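Local coordinates for glycoside hydrolase family 81 (Clostridium thermocellum, PDB 6FOP), which probably hydrolyses beta-1,3-glucans such as laminarin, contributing to their breakdown by the cellulosome of this bacterium, at residues A[143-148]-A[199-204]; A[149-154]-A[188-193]; A[322-327]-A[362-367]; A[354-359]-A[366-371]; A[564-569]-A[574-579]. All coordinates share one frame; numbering follows the deposited sequence. Where two conformers were deposited one is given.

Contact 1: A[143-148]-A[199-204]. With MG (magnesium ion), chain B.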
# COMPACT_ATOMS: atom_id res chain seq x y z
N PRO A 143 16.03 32.62 -5.08
CA PRO A 143 16.41 31.25 -5.45
C PRO A 143 17.80 31.22 -6.02
O PRO A 143 18.09 31.99 -6.93
CB PRO A 143 15.38 30.87 -6.52
CG PRO A 143 14.23 31.78 -6.26
CD PRO A 143 14.87 33.07 -5.85
N ARG A 144 18.64 30.36 -5.46
CA ARG A 144 20.00 30.16 -5.93
C ARG A 144 20.05 28.72 -6.37
O ARG A 144 20.03 27.82 -5.53
CB ARG A 144 20.99 30.45 -4.78
CG ARG A 144 22.46 30.30 -5.17
CD ARG A 144 23.36 30.67 -3.99
NE ARG A 144 23.19 29.78 -2.84
CZ ARG A 144 23.79 28.61 -2.67
NH1 ARG A 144 24.67 28.14 -3.57
NH2 ARG A 144 23.57 27.88 -1.58
N ILE A 145 20.03 28.52 -7.69
CA ILE A 145 19.94 27.18 -8.29
C ILE A 145 21.34 26.67 -8.59
O ILE A 145 21.99 27.10 -9.57
CB ILE A 145 19.04 27.17 -9.55
CG1 ILE A 145 17.74 27.96 -9.29
CG2 ILE A 145 18.77 25.73 -9.99
CD1 ILE A 145 16.88 27.49 -8.13
N ASP A 146 21.81 25.79 -7.72
CA ASP A 146 23.16 25.25 -7.76
C ASP A 146 23.16 23.93 -8.52
O ASP A 146 22.77 22.88 -7.98
CB ASP A 146 23.66 25.07 -6.32
CG ASP A 146 25.06 24.53 -6.22
OD1 ASP A 146 25.72 24.32 -7.25
OD2 ASP A 146 25.50 24.29 -5.07
N PHE A 147 23.53 24.00 -9.79
CA PHE A 147 23.51 22.82 -10.68
C PHE A 147 24.68 21.88 -10.40
O PHE A 147 25.74 22.30 -9.90
CB PHE A 147 23.54 23.24 -12.15
CG PHE A 147 22.25 23.83 -12.63
CD1 PHE A 147 21.97 25.17 -12.45
CD2 PHE A 147 21.28 23.01 -13.23
CE1 PHE A 147 20.75 25.71 -12.87
CE2 PHE A 147 20.07 23.54 -13.66
CZ PHE A 147 19.80 24.88 -13.46
N SER A 148 24.46 20.60 -10.69
CA SER A 148 25.54 19.61 -10.69
C SER A 148 26.30 19.72 -12.01
O SER A 148 26.07 18.95 -12.95
CB SER A 148 24.97 18.21 -10.48
OG SER A 148 26.01 17.27 -10.56
N ASN A 199 7.47 36.18 -4.79
CA ASN A 199 8.40 35.29 -4.12
C ASN A 199 8.13 33.81 -4.38
O ASN A 199 8.68 32.95 -3.71
CB ASN A 199 8.41 35.56 -2.62
CG ASN A 199 8.83 36.95 -2.27
OD1 ASN A 199 10.03 37.22 -2.17
ND2 ASN A 199 7.89 37.84 -2.12
N TYR A 200 7.32 33.56 -5.40
CA TYR A 200 7.03 32.19 -5.85
C TYR A 200 7.98 31.78 -6.98
O TYR A 200 8.50 32.62 -7.73
CB TYR A 200 5.56 32.08 -6.28
CG TYR A 200 5.14 33.09 -7.31
CD1 TYR A 200 4.64 34.34 -6.93
CD2 TYR A 200 5.23 32.83 -8.66
CE1 TYR A 200 4.26 35.27 -7.86
CE2 TYR A 200 4.86 33.77 -9.60
CZ TYR A 200 4.36 34.99 -9.20
OH TYR A 200 4.01 35.98 -10.10
N PHE A 201 8.21 30.47 -7.11
CA PHE A 201 9.22 29.96 -8.07
C PHE A 201 8.89 28.49 -8.26
O PHE A 201 8.62 27.80 -7.28
CB PHE A 201 10.62 30.12 -7.48
CG PHE A 201 11.73 29.67 -8.37
CD1 PHE A 201 12.26 30.54 -9.33
CD2 PHE A 201 12.24 28.39 -8.29
CE1 PHE A 201 13.27 30.16 -10.15
CE2 PHE A 201 13.28 27.99 -9.14
CZ PHE A 201 13.78 28.88 -10.07
N SER A 202 8.87 28.01 -9.51
CA SER A 202 8.63 26.57 -9.73
C SER A 202 9.58 26.01 -10.75
O SER A 202 10.22 26.75 -11.50
CB SER A 202 7.18 26.30 -10.14
OG SER A 202 6.88 26.90 -11.38
N ILE A 203 9.66 24.69 -10.79
CA ILE A 203 10.48 23.97 -11.77
C ILE A 203 9.61 22.84 -12.31
O ILE A 203 8.64 22.43 -11.64
CB ILE A 203 11.80 23.44 -11.19
CG1 ILE A 203 11.59 22.30 -10.18
CG2 ILE A 203 12.57 24.58 -10.54
CD1 ILE A 203 11.46 20.90 -10.77
N ALA A 204 9.94 22.35 -13.50
CA ALA A 204 9.34 21.10 -14.02
C ALA A 204 10.38 20.31 -14.70
O ALA A 204 11.26 20.85 -15.37
CB ALA A 204 8.20 21.34 -14.99
MG MG B . 26.92 24.20 -9.19
O HOH W 1 28.44 23.50 -10.76
O HOH W 2 27.95 26.23 -8.67
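P143 and I145 both point at F201, and between the two segments the apolar contact is made by these three side chains. A CH-pi interaction comes first: P143 CB stands 4.1 Å from the centroid of the F201 ring and only 5° off the ring normal. The puckered pyrrolidine lies over that face, its CG 3.9 Å from F201 CD1. The second apolar contact is I145 CD1 against F201 CE2 at 3.8 Å, an oblique approach in which the isoleucine comes from the direction opposite to the phenylalanine. F201 reaches both partners because its CG is anti to the backbone N (chi1 -178°), which extends the ring straight across the gap. That gap is the interior of the N-terminal beta-sandwich: strand 143-147 belongs to one antiparallel sheet and strand 200-206 to the facing one, so no backbone bond joins them and bulky apolar residues fill the space. On the other side of strand 143-147 the chemistry is polar. R144 gives its NE to H93 O and lays its charge on Y97. Metal bonds form a third group: D146 OD1 binds the magnesium ion at 2.3 Å and F147 O binds it at 2.4 Å, two waters add further ligands, and G188 also belongs to the site. The cation would probably offset the repulsion between D146 and nearby E65.

Contact 2: A[149-154]-A[188-193]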
# COMPACT_ATOMS: atom_id res chain seq x y z
N GLY A 149 27.23 20.66 -12.05
CA GLY A 149 27.88 21.08 -13.31
C GLY A 149 27.21 22.33 -13.87
O GLY A 149 26.57 23.08 -13.15
N THR A 150 27.37 22.57 -15.16
CA THR A 150 26.91 23.80 -15.81
C THR A 150 25.79 23.33 -16.71
O THR A 150 26.01 22.46 -17.50
CB THR A 150 28.05 24.41 -16.68
OG1 THR A 150 29.14 24.74 -15.83
CG2 THR A 150 27.60 25.66 -17.37
N PRO A 151 24.59 23.90 -16.58
CA PRO A 151 23.56 23.46 -17.51
C PRO A 151 23.67 24.05 -18.90
O PRO A 151 24.24 25.13 -19.06
CB PRO A 151 22.27 23.96 -16.84
CG PRO A 151 22.69 25.19 -16.11
CD PRO A 151 24.11 24.95 -15.66
N THR A 152 23.16 23.35 -19.90
CA THR A 152 22.87 23.90 -21.21
C THR A 152 21.61 24.71 -21.09
O THR A 152 20.64 24.24 -20.51
CB THR A 152 22.63 22.77 -22.22
OG1 THR A 152 23.81 21.98 -22.27
CG2 THR A 152 22.31 23.31 -23.64
N VAL A 153 21.61 25.92 -21.63
CA VAL A 153 20.43 26.75 -21.61
C VAL A 153 19.91 26.70 -23.06
O VAL A 153 20.51 27.24 -23.98
CB VAL A 153 20.76 28.17 -21.15
CG1 VAL A 153 19.49 29.01 -21.14
CG2 VAL A 153 21.37 28.12 -19.75
N PHE A 154 18.82 25.94 -23.24
CA PHE A 154 18.21 25.82 -24.57
C PHE A 154 17.17 26.89 -24.86
O PHE A 154 16.85 27.10 -26.04
CB PHE A 154 17.68 24.39 -24.83
CG PHE A 154 16.45 24.00 -24.04
CD1 PHE A 154 15.18 24.35 -24.49
CD2 PHE A 154 16.57 23.21 -22.92
CE1 PHE A 154 14.04 23.98 -23.79
CE2 PHE A 154 15.43 22.81 -22.21
CZ PHE A 154 14.17 23.19 -22.65
N GLY A 188 27.74 27.45 -13.03
CA GLY A 188 27.14 26.36 -12.32
C GLY A 188 26.10 26.76 -11.32
O GLY A 188 25.45 25.87 -10.77
N THR A 189 25.92 28.06 -11.06
CA THR A 189 24.85 28.53 -10.18
C THR A 189 24.10 29.68 -10.84
O THR A 189 24.70 30.70 -11.19
CB THR A 189 25.38 28.97 -8.79
OG1 THR A 189 25.92 27.83 -8.11
CG2 THR A 189 24.29 29.57 -7.93
N ILE A 190 22.79 29.51 -11.01
CA ILE A 190 21.96 30.57 -11.56
C ILE A 190 21.08 31.08 -10.44
O ILE A 190 20.36 30.29 -9.82
CB ILE A 190 21.09 30.07 -12.74
CG1 ILE A 190 21.99 29.48 -13.84
CG2 ILE A 190 20.21 31.18 -13.28
CD1 ILE A 190 21.26 28.94 -15.06
N THR A 191 21.12 32.39 -10.23
CA THR A 191 20.28 33.04 -9.21
C THR A 191 19.14 33.76 -9.88
O THR A 191 19.34 34.49 -10.86
CB THR A 191 21.11 33.99 -8.33
OG1 THR A 191 22.17 33.23 -7.71
CG2 THR A 191 20.27 34.65 -7.24
N CYS A 192 17.93 33.50 -9.39
CA CYS A 192 16.75 34.17 -9.89
C CYS A 192 16.55 35.44 -9.08
O CYS A 192 16.29 35.37 -7.87
CB CYS A 192 15.53 33.26 -9.75
SG CYS A 192 14.03 34.02 -10.37
N ILE A 193 16.68 36.60 -9.74
CA ILE A 193 16.49 37.87 -9.06
C ILE A 193 15.01 38.16 -9.08
O ILE A 193 14.45 38.59 -10.09
CB ILE A 193 17.30 39.00 -9.71
CG1 ILE A 193 18.77 38.60 -9.89
CG2 ILE A 193 17.15 40.28 -8.90
CD1 ILE A 193 19.49 38.23 -8.62
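At one end of the N-terminal beta-sandwich, where the chain crosses from strand 143-147 of one sheet to edge strand 152-155 of the facing sheet, G149, T150 and P151 run past G188 and I190. The crossing begins at G149, whose positive phi of 98° suits a residue without a beta carbon, since one would press on the carbonyl oxygen of S148. G188, a member of the magnesium site, likewise has no side chain, and G149 O comes within 3.4 Å of G188 CA. The resulting CA-H...O contact is bent, 125° at the hydrogen, and can be worth little energy. T150 lies close by, but its OG1 is 4.1 Å from G188 N, too far for a hydrogen bond, and the residue stays exposed to solvent. Deeper in, the contact turns apolar. P151 ends the crossing with a rigid, buried ring that also touches V165, while I190, on a strand hydrogen-bonded to 143-147, reaches across from the opposing sheet beside W182. The extended outer arm of I190 (chi2 180°) carries its terminal methyl forward, so that CD1 meets P151 CG at 4.1 Å.

Contact 3: A[322-327]-A[362-367]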
# COMPACT_ATOMS: atom_id res chain seq x y z
N ARG A 322 -8.80 -35.29 10.82
CA ARG A 322 -7.63 -35.53 11.64
C ARG A 322 -6.66 -34.35 11.64
O ARG A 322 -6.11 -33.99 12.70
CB ARG A 322 -6.90 -36.81 11.19
CG ARG A 322 -5.58 -37.04 11.92
CD ARG A 322 -5.03 -38.43 11.67
NE ARG A 322 -4.95 -38.78 10.25
CZ ARG A 322 -3.98 -38.40 9.43
NH1 ARG A 322 -2.96 -37.66 9.87
NH2 ARG A 322 -4.03 -38.78 8.15
N TYR A 323 -6.46 -33.73 10.48
CA TYR A 323 -5.63 -32.54 10.44
C TYR A 323 -6.17 -31.42 11.34
O TYR A 323 -5.41 -30.73 12.00
CB TYR A 323 -5.44 -32.01 8.99
CG TYR A 323 -4.95 -33.03 7.99
CD1 TYR A 323 -4.21 -34.14 8.36
CD2 TYR A 323 -5.26 -32.88 6.64
CE1 TYR A 323 -3.80 -35.07 7.41
CE2 TYR A 323 -4.86 -33.80 5.69
CZ TYR A 323 -4.17 -34.93 6.08
OH TYR A 323 -3.78 -35.83 5.12
N ILE A 324 -7.49 -31.28 11.36
CA ILE A 324 -8.15 -30.32 12.25
C ILE A 324 -7.88 -30.67 13.71
O ILE A 324 -7.54 -29.80 14.50
CB ILE A 324 -9.64 -30.19 11.92
CG1 ILE A 324 -9.82 -29.40 10.62
CG2 ILE A 324 -10.43 -29.58 13.06
CD1 ILE A 324 -9.47 -27.91 10.71
N ASN A 325 -7.99 -31.95 14.06
CA ASN A 325 -7.67 -32.38 15.44
C ASN A 325 -6.22 -32.15 15.80
O ASN A 325 -5.91 -31.77 16.94
CB ASN A 325 -8.07 -33.83 15.67
CG ASN A 325 -9.56 -34.01 15.81
OD1 ASN A 325 -10.27 -33.12 16.27
ND2 ASN A 325 -10.04 -35.17 15.45
N GLU A 326 -5.32 -32.37 14.85
CA GLU A 326 -3.90 -32.14 15.09
C GLU A 326 -3.67 -30.65 15.39
O GLU A 326 -2.94 -30.31 16.32
CB GLU A 326 -3.06 -32.64 13.89
CG GLU A 326 -3.05 -34.17 13.79
CD GLU A 326 -2.50 -34.76 12.50
OE1 GLU A 326 -2.14 -34.01 11.58
OE2 GLU A 326 -2.43 -36.03 12.41
N LEU A 327 -4.30 -29.78 14.61
CA LEU A 327 -4.17 -28.35 14.87
C LEU A 327 -4.81 -27.96 16.19
O LEU A 327 -4.29 -27.09 16.90
CB LEU A 327 -4.77 -27.56 13.70
CG LEU A 327 -4.71 -26.04 13.85
CD1 LEU A 327 -3.28 -25.51 13.92
CD2 LEU A 327 -5.47 -25.41 12.72
N ILE A 362 -17.03 -29.97 16.48
CA ILE A 362 -17.40 -28.95 17.44
C ILE A 362 -16.31 -28.78 18.48
O ILE A 362 -16.02 -27.67 18.90
CB ILE A 362 -18.77 -29.24 18.08
CG1 ILE A 362 -19.86 -29.30 16.99
CG2 ILE A 362 -19.10 -28.22 19.17
CD1 ILE A 362 -19.98 -28.09 16.10
N SER A 363 -15.66 -29.87 18.90
CA SER A 363 -14.56 -29.79 19.87
C SER A 363 -13.46 -28.86 19.35
O SER A 363 -12.96 -27.97 20.05
CB SER A 363 -13.96 -31.16 20.13
OG SER A 363 -12.85 -31.06 21.00
N ALA A 364 -13.08 -29.08 18.11
CA ALA A 364 -11.99 -28.27 17.52
C ALA A 364 -12.48 -26.83 17.29
O ALA A 364 -11.76 -25.88 17.61
CB ALA A 364 -11.51 -28.88 16.21
N LYS A 365 -13.68 -26.67 16.73
CA LYS A 365 -14.30 -25.34 16.59
C LYS A 365 -14.25 -24.56 17.89
O LYS A 365 -13.82 -23.40 17.92
CB LYS A 365 -15.76 -25.43 16.10
CG LYS A 365 -16.55 -24.13 16.16
CD LYS A 365 -18.03 -24.37 16.33
CE LYS A 365 -18.80 -23.05 16.33
NZ LYS A 365 -20.25 -23.32 16.53
N ASP A 366 -14.71 -25.19 18.96
CA ASP A 366 -14.76 -24.54 20.25
C ASP A 366 -13.35 -24.16 20.75
O ASP A 366 -13.16 -23.07 21.33
CB ASP A 366 -15.44 -25.43 21.29
CG ASP A 366 -16.95 -25.55 21.09
OD1 ASP A 366 -17.56 -24.81 20.29
OD2 ASP A 366 -17.52 -26.44 21.78
N ARG A 367 -12.36 -25.03 20.53
CA ARG A 367 -10.99 -24.71 20.95
C ARG A 367 -10.46 -23.48 20.18
O ARG A 367 -9.84 -22.60 20.74
CB ARG A 367 -10.06 -25.90 20.76
CG ARG A 367 -10.27 -26.95 21.84
CD ARG A 367 -9.03 -27.77 22.13
NE ARG A 367 -7.82 -26.98 22.40
CZ ARG A 367 -6.66 -27.49 22.84
NH1 ARG A 367 -6.52 -28.81 23.09
NH2 ARG A 367 -5.63 -26.69 23.01
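I324 and A364 form the tight part of this contact: I324 CG2 lies 3.4 Å from A364 CB, closer than carbon atoms usually pack. The two methyls meet because the branch of I324 is turned so that CG1 stands beside the backbone N (chi1 -74°), which leaves CG2 anti to that N and facing the other helix. Alanine suits the opposing place, for the backbones approach closely there, with the CA atoms of N325 and A364 only 6.3 Å apart. Beyond this pair, I324 also touches I355 and A647. Toward solvent, where N325 is partly exposed, the contact is looser and polar. N325 OD1 stays 4.4 Å from A364 CB, a mere flanking contact, and takes its hydrogen bond from N361 ND2. The other end of that amide, N361 OD1, accepts from A364 N in the first turn of helix 362-379, so N361, just before this helix, links N325 to its start. Farther round helix 317-329, R322 NH1 bridges to E326 OE2 one turn on at 3.1 Å, meeting its syn side with an N-H...O angle of 154°; R322 NH2 has a second acidic partner in E636. The two helices belong to the (alpha/alpha)6 barrel, the fold of the C-terminal domain of family 81 enzymes, in the six-hairpin clan.

Contact 4: A[354-359]-A[366-371]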
# COMPACT_ATOMS: atom_id res chain seq x y z
N PRO A 354 -13.50 -22.34 9.99
CA PRO A 354 -14.64 -22.76 9.16
C PRO A 354 -14.54 -24.22 8.70
O PRO A 354 -15.59 -24.85 8.44
CB PRO A 354 -14.60 -21.81 7.97
CG PRO A 354 -13.23 -21.26 7.97
CD PRO A 354 -12.79 -21.20 9.39
N ILE A 355 -13.32 -24.73 8.56
CA ILE A 355 -13.13 -26.11 8.13
C ILE A 355 -13.63 -27.04 9.25
O ILE A 355 -14.35 -28.03 8.99
CB ILE A 355 -11.67 -26.38 7.75
CG1 ILE A 355 -11.24 -25.43 6.62
CG2 ILE A 355 -11.46 -27.84 7.36
CD1 ILE A 355 -9.76 -25.41 6.31
N ALA A 356 -13.24 -26.75 10.50
CA ALA A 356 -13.79 -27.48 11.64
C ALA A 356 -15.33 -27.49 11.66
O ALA A 356 -15.97 -28.54 11.89
CB ALA A 356 -13.26 -26.96 12.95
N GLU A 357 -15.92 -26.34 11.38
CA GLU A 357 -17.38 -26.21 11.37
C GLU A 357 -17.99 -27.05 10.25
O GLU A 357 -18.98 -27.79 10.47
CB GLU A 357 -17.79 -24.75 11.21
CG GLU A 357 -17.45 -23.90 12.41
CD GLU A 357 -17.58 -22.43 12.20
OE1 GLU A 357 -17.49 -22.00 11.04
OE2 GLU A 357 -17.71 -21.71 13.22
N GLN A 358 -17.39 -27.01 9.07
CA GLN A 358 -17.89 -27.81 7.92
C GLN A 358 -17.88 -29.31 8.21
O GLN A 358 -18.75 -30.04 7.74
CB GLN A 358 -17.05 -27.54 6.67
CG GLN A 358 -17.26 -26.14 6.11
CD GLN A 358 -16.25 -25.76 5.05
OE1 GLN A 358 -15.34 -26.50 4.70
NE2 GLN A 358 -16.39 -24.55 4.55
N LEU A 359 -16.88 -29.74 8.98
CA LEU A 359 -16.75 -31.15 9.32
C LEU A 359 -17.62 -31.58 10.48
O LEU A 359 -17.72 -32.78 10.74
CB LEU A 359 -15.30 -31.47 9.64
CG LEU A 359 -14.34 -31.40 8.46
CD1 LEU A 359 -12.92 -31.27 8.98
CD2 LEU A 359 -14.44 -32.63 7.58
N ASP A 366 -14.71 -25.19 18.96
CA ASP A 366 -14.76 -24.54 20.25
C ASP A 366 -13.35 -24.16 20.75
O ASP A 366 -13.16 -23.07 21.33
CB ASP A 366 -15.44 -25.43 21.29
CG ASP A 366 -16.95 -25.55 21.09
OD1 ASP A 366 -17.56 -24.81 20.29
OD2 ASP A 366 -17.52 -26.44 21.78
N ARG A 367 -12.36 -25.03 20.53
CA ARG A 367 -10.99 -24.71 20.95
C ARG A 367 -10.46 -23.48 20.18
O ARG A 367 -9.84 -22.60 20.74
CB ARG A 367 -10.06 -25.90 20.76
CG ARG A 367 -10.27 -26.95 21.84
CD ARG A 367 -9.03 -27.77 22.13
NE ARG A 367 -7.82 -26.98 22.40
CZ ARG A 367 -6.66 -27.49 22.84
NH1 ARG A 367 -6.52 -28.81 23.09
NH2 ARG A 367 -5.63 -26.69 23.01
N PHE A 368 -10.75 -23.45 18.88
CA PHE A 368 -10.27 -22.35 18.05
C PHE A 368 -10.94 -21.04 18.45
O PHE A 368 -10.25 -20.05 18.70
CB PHE A 368 -10.54 -22.63 16.56
CG PHE A 368 -9.81 -23.83 15.98
CD1 PHE A 368 -8.58 -24.23 16.46
CD2 PHE A 368 -10.35 -24.53 14.91
CE1 PHE A 368 -7.92 -25.31 15.91
CE2 PHE A 368 -9.67 -25.60 14.35
CZ PHE A 368 -8.47 -25.99 14.88
N ILE A 369 -12.27 -21.02 18.50
CA ILE A 369 -13.05 -19.80 18.86
C ILE A 369 -12.69 -19.32 20.24
O ILE A 369 -12.54 -18.12 20.48
CB ILE A 369 -14.58 -20.00 18.80
CG1 ILE A 369 -15.00 -20.15 17.35
CG2 ILE A 369 -15.34 -18.82 19.42
CD1 ILE A 369 -16.46 -20.45 17.11
N SER A 370 -12.57 -20.25 21.19
CA SER A 370 -12.24 -19.88 22.58
C SER A 370 -10.91 -19.16 22.65
O SER A 370 -10.77 -18.14 23.34
CB SER A 370 -12.19 -21.12 23.47
OG SER A 370 -11.79 -20.79 24.79
N PHE A 371 -9.90 -19.70 21.97
CA PHE A 371 -8.58 -19.07 21.97
C PHE A 371 -8.59 -17.73 21.23
O PHE A 371 -7.99 -16.77 21.70
CB PHE A 371 -7.46 -19.98 21.44
CG PHE A 371 -6.09 -19.43 21.73
CD1 PHE A 371 -5.55 -19.57 23.00
CD2 PHE A 371 -5.39 -18.70 20.79
CE1 PHE A 371 -4.31 -19.06 23.32
CE2 PHE A 371 -4.13 -18.20 21.11
CZ PHE A 371 -3.60 -18.37 22.36
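A356 and F368 mark the nearest approach of two helical segments that run in roughly opposite directions, their CA atoms 8.9 Å apart. P354, with no N-H to give, accompanies a kink just before A356. The F368 ring spans part of this distance: F368 CE2 lies 4.1 Å from A356 CB, the methyl approaching obliquely. With CG beside the backbone N (chi1 -64°), the ring is turned toward helix 339-359, where it meets A356, L349 and A352; L327 packs on it as well, so the small alanine completes a largely apolar surround. Helices 339-359 and 362-379 follow each other with a very short turn between them, making a helical hairpin of the kind from which the (alpha/alpha)6 barrel of this family is built. Nearer the surface the pairing is mixed. In the conformer given, I369 CD1 lies 4.3 Å from E357 OE2, a loose and not certain contact, while the same oxygen makes a salt bridge with R433 NE.

Contact 5: A[564-569]-A[574-579]. With NI (nickel (II) ion), chain C.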
# COMPACT_ATOMS: atom_id res chain seq x y z
N ILE A 564 15.03 -10.60 -0.34
CA ILE A 564 14.23 -10.52 0.88
C ILE A 564 15.13 -10.23 2.06
O ILE A 564 16.36 -10.20 1.92
CB ILE A 564 13.35 -11.79 1.12
CG1 ILE A 564 14.22 -13.07 1.24
CG2 ILE A 564 12.31 -11.91 0.02
CD1 ILE A 564 13.44 -14.32 1.63
N TRP A 565 14.53 -10.02 3.24
CA TRP A 565 15.32 -9.57 4.38
C TRP A 565 16.20 -10.60 5.05
O TRP A 565 17.04 -10.24 5.88
CB TRP A 565 14.44 -8.90 5.42
CG TRP A 565 13.89 -7.55 5.09
CD1 TRP A 565 12.57 -7.19 5.06
CD2 TRP A 565 14.63 -6.36 4.81
NE1 TRP A 565 12.45 -5.84 4.80
CE2 TRP A 565 13.70 -5.31 4.63
CE3 TRP A 565 16.00 -6.08 4.69
CZ2 TRP A 565 14.10 -3.99 4.33
CZ3 TRP A 565 16.40 -4.77 4.41
CH2 TRP A 565 15.45 -3.75 4.22
N TRP A 566 16.00 -11.87 4.73
CA TRP A 566 16.84 -12.94 5.27
C TRP A 566 17.37 -13.80 4.14
O TRP A 566 16.93 -13.70 2.99
CB TRP A 566 16.06 -13.75 6.31
CG TRP A 566 14.99 -14.66 5.78
CD1 TRP A 566 15.11 -15.98 5.51
CD2 TRP A 566 13.63 -14.31 5.48
NE1 TRP A 566 13.91 -16.49 5.06
CE2 TRP A 566 12.98 -15.50 5.04
CE3 TRP A 566 12.87 -13.13 5.59
CZ2 TRP A 566 11.64 -15.53 4.67
CZ3 TRP A 566 11.52 -13.17 5.22
CH2 TRP A 566 10.93 -14.37 4.79
N ASN A 567 18.31 -14.69 4.47
CA ASN A 567 18.96 -15.54 3.50
C ASN A 567 18.10 -16.78 3.26
O ASN A 567 18.44 -17.88 3.67
CB ASN A 567 20.36 -15.89 3.96
CG ASN A 567 21.16 -16.63 2.91
OD1 ASN A 567 20.81 -16.66 1.73
ND2 ASN A 567 22.24 -17.23 3.34
N GLY A 568 16.99 -16.58 2.58
CA GLY A 568 16.04 -17.67 2.31
C GLY A 568 16.21 -18.22 0.91
O GLY A 568 17.01 -17.70 0.10
N THR A 569 15.49 -19.30 0.63
CA THR A 569 15.51 -19.90 -0.69
C THR A 569 14.68 -19.03 -1.64
O THR A 569 13.93 -18.12 -1.21
CB THR A 569 14.88 -21.30 -0.70
OG1 THR A 569 13.49 -21.15 -0.45
CG2 THR A 569 15.54 -22.24 0.34
N HIS A 574 9.69 -16.00 -3.43
CA HIS A 574 8.40 -15.96 -4.13
C HIS A 574 7.21 -16.00 -3.13
O HIS A 574 6.24 -15.25 -3.29
CB HIS A 574 8.33 -17.12 -5.12
CG HIS A 574 9.05 -16.84 -6.40
ND1 HIS A 574 8.41 -16.77 -7.61
CD2 HIS A 574 10.34 -16.55 -6.64
CE1 HIS A 574 9.28 -16.47 -8.55
NE2 HIS A 574 10.46 -16.33 -7.99
N GLY A 575 7.33 -16.84 -2.10
CA GLY A 575 6.22 -17.09 -1.19
C GLY A 575 5.82 -15.91 -0.32
O GLY A 575 4.66 -15.86 0.14
N ILE A 576 6.75 -14.98 -0.05
CA ILE A 576 6.38 -13.84 0.78
C ILE A 576 5.33 -12.95 0.14
O ILE A 576 4.78 -12.11 0.83
CB ILE A 576 7.57 -12.97 1.24
CG1 ILE A 576 8.31 -12.30 0.05
CG2 ILE A 576 8.54 -13.76 2.13
CD1 ILE A 576 8.78 -10.90 0.36
N ASN A 577 5.09 -13.07 -1.17
CA ASN A 577 4.02 -12.32 -1.82
C ASN A 577 2.77 -13.13 -2.08
O ASN A 577 1.87 -12.70 -2.78
CB ASN A 577 4.54 -11.56 -3.05
CG ASN A 577 5.08 -10.22 -2.66
OD1 ASN A 577 4.29 -9.31 -2.35
ND2 ASN A 577 6.40 -10.10 -2.53
N PHE A 578 2.76 -14.35 -1.53
CA PHE A 578 1.54 -15.16 -1.52
C PHE A 578 0.93 -15.21 -0.13
O PHE A 578 -0.30 -15.06 0.02
CB PHE A 578 1.81 -16.60 -1.98
CG PHE A 578 2.60 -16.73 -3.28
CD1 PHE A 578 2.60 -15.76 -4.26
CD2 PHE A 578 3.34 -17.88 -3.52
CE1 PHE A 578 3.35 -15.92 -5.41
CE2 PHE A 578 4.10 -18.04 -4.66
CZ PHE A 578 4.10 -17.05 -5.63
N LEU A 579 1.74 -15.45 0.90
CA LEU A 579 1.19 -15.71 2.23
C LEU A 579 0.80 -14.40 2.94
O LEU A 579 1.45 -13.35 2.74
CB LEU A 579 2.14 -16.58 3.04
CG LEU A 579 3.36 -15.93 3.66
CD1 LEU A 579 3.03 -15.25 5.00
CD2 LEU A 579 4.44 -16.99 3.88
NI NI C . 12.14 -15.67 -8.98
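The indole of W566 is covered on one face by I564 CD1, 3.6 Å above the plane and over its centre, while I576 CG2 reaches W566 CH2 obliquely at 3.6 Å. At the indole's polar edge NE1 bonds to E572 OE1. A second ring, that of F578, has H574 O 3.5 Å above one face. Isoleucine suits both apolar places, since its branches touch in two directions: I564 CG2 also meets I576 CD1 at 3.7 Å. I576 meets it with its outer arm turned off a staggered position (chi2 143°), a slightly strained setting. The loop leads into helix 570-575, where T569 is the N-cap and its own N bonds to E572 OE2, a pairing consistent with a capping box. H574, in that helix, binds the nickel ion through NE2 at 2.1 Å, and its ND1 is held by N598 OD1, which fixes the imidazole's rotation. H562, E601 and E605 complete this two-histidine, two-carboxylate metal site.

From the N terminus, contact 1 opens first, joining strands 143-147 and 200-206 across the beta-sandwich; contact 2, nested inside its loop, closes before it, and the two adjoin through backbone bonds between strands 143-147 and 189-193, sharing the magnesium site. Contact 3 opens later, on the other side of the chain's centre and about 67 Å from contact 1 between centres. Contact 4 opens inside the span of contact 3 and ends on the same helix, 362-379, overlapping it at D366 and R367, so that helices 317-329, 339-359 and 362-379 pack as one bundle. Contact 5 closes a short loop later, about 15 Å from contacts 3 and 4 at the nearest atoms, within the same helical domain.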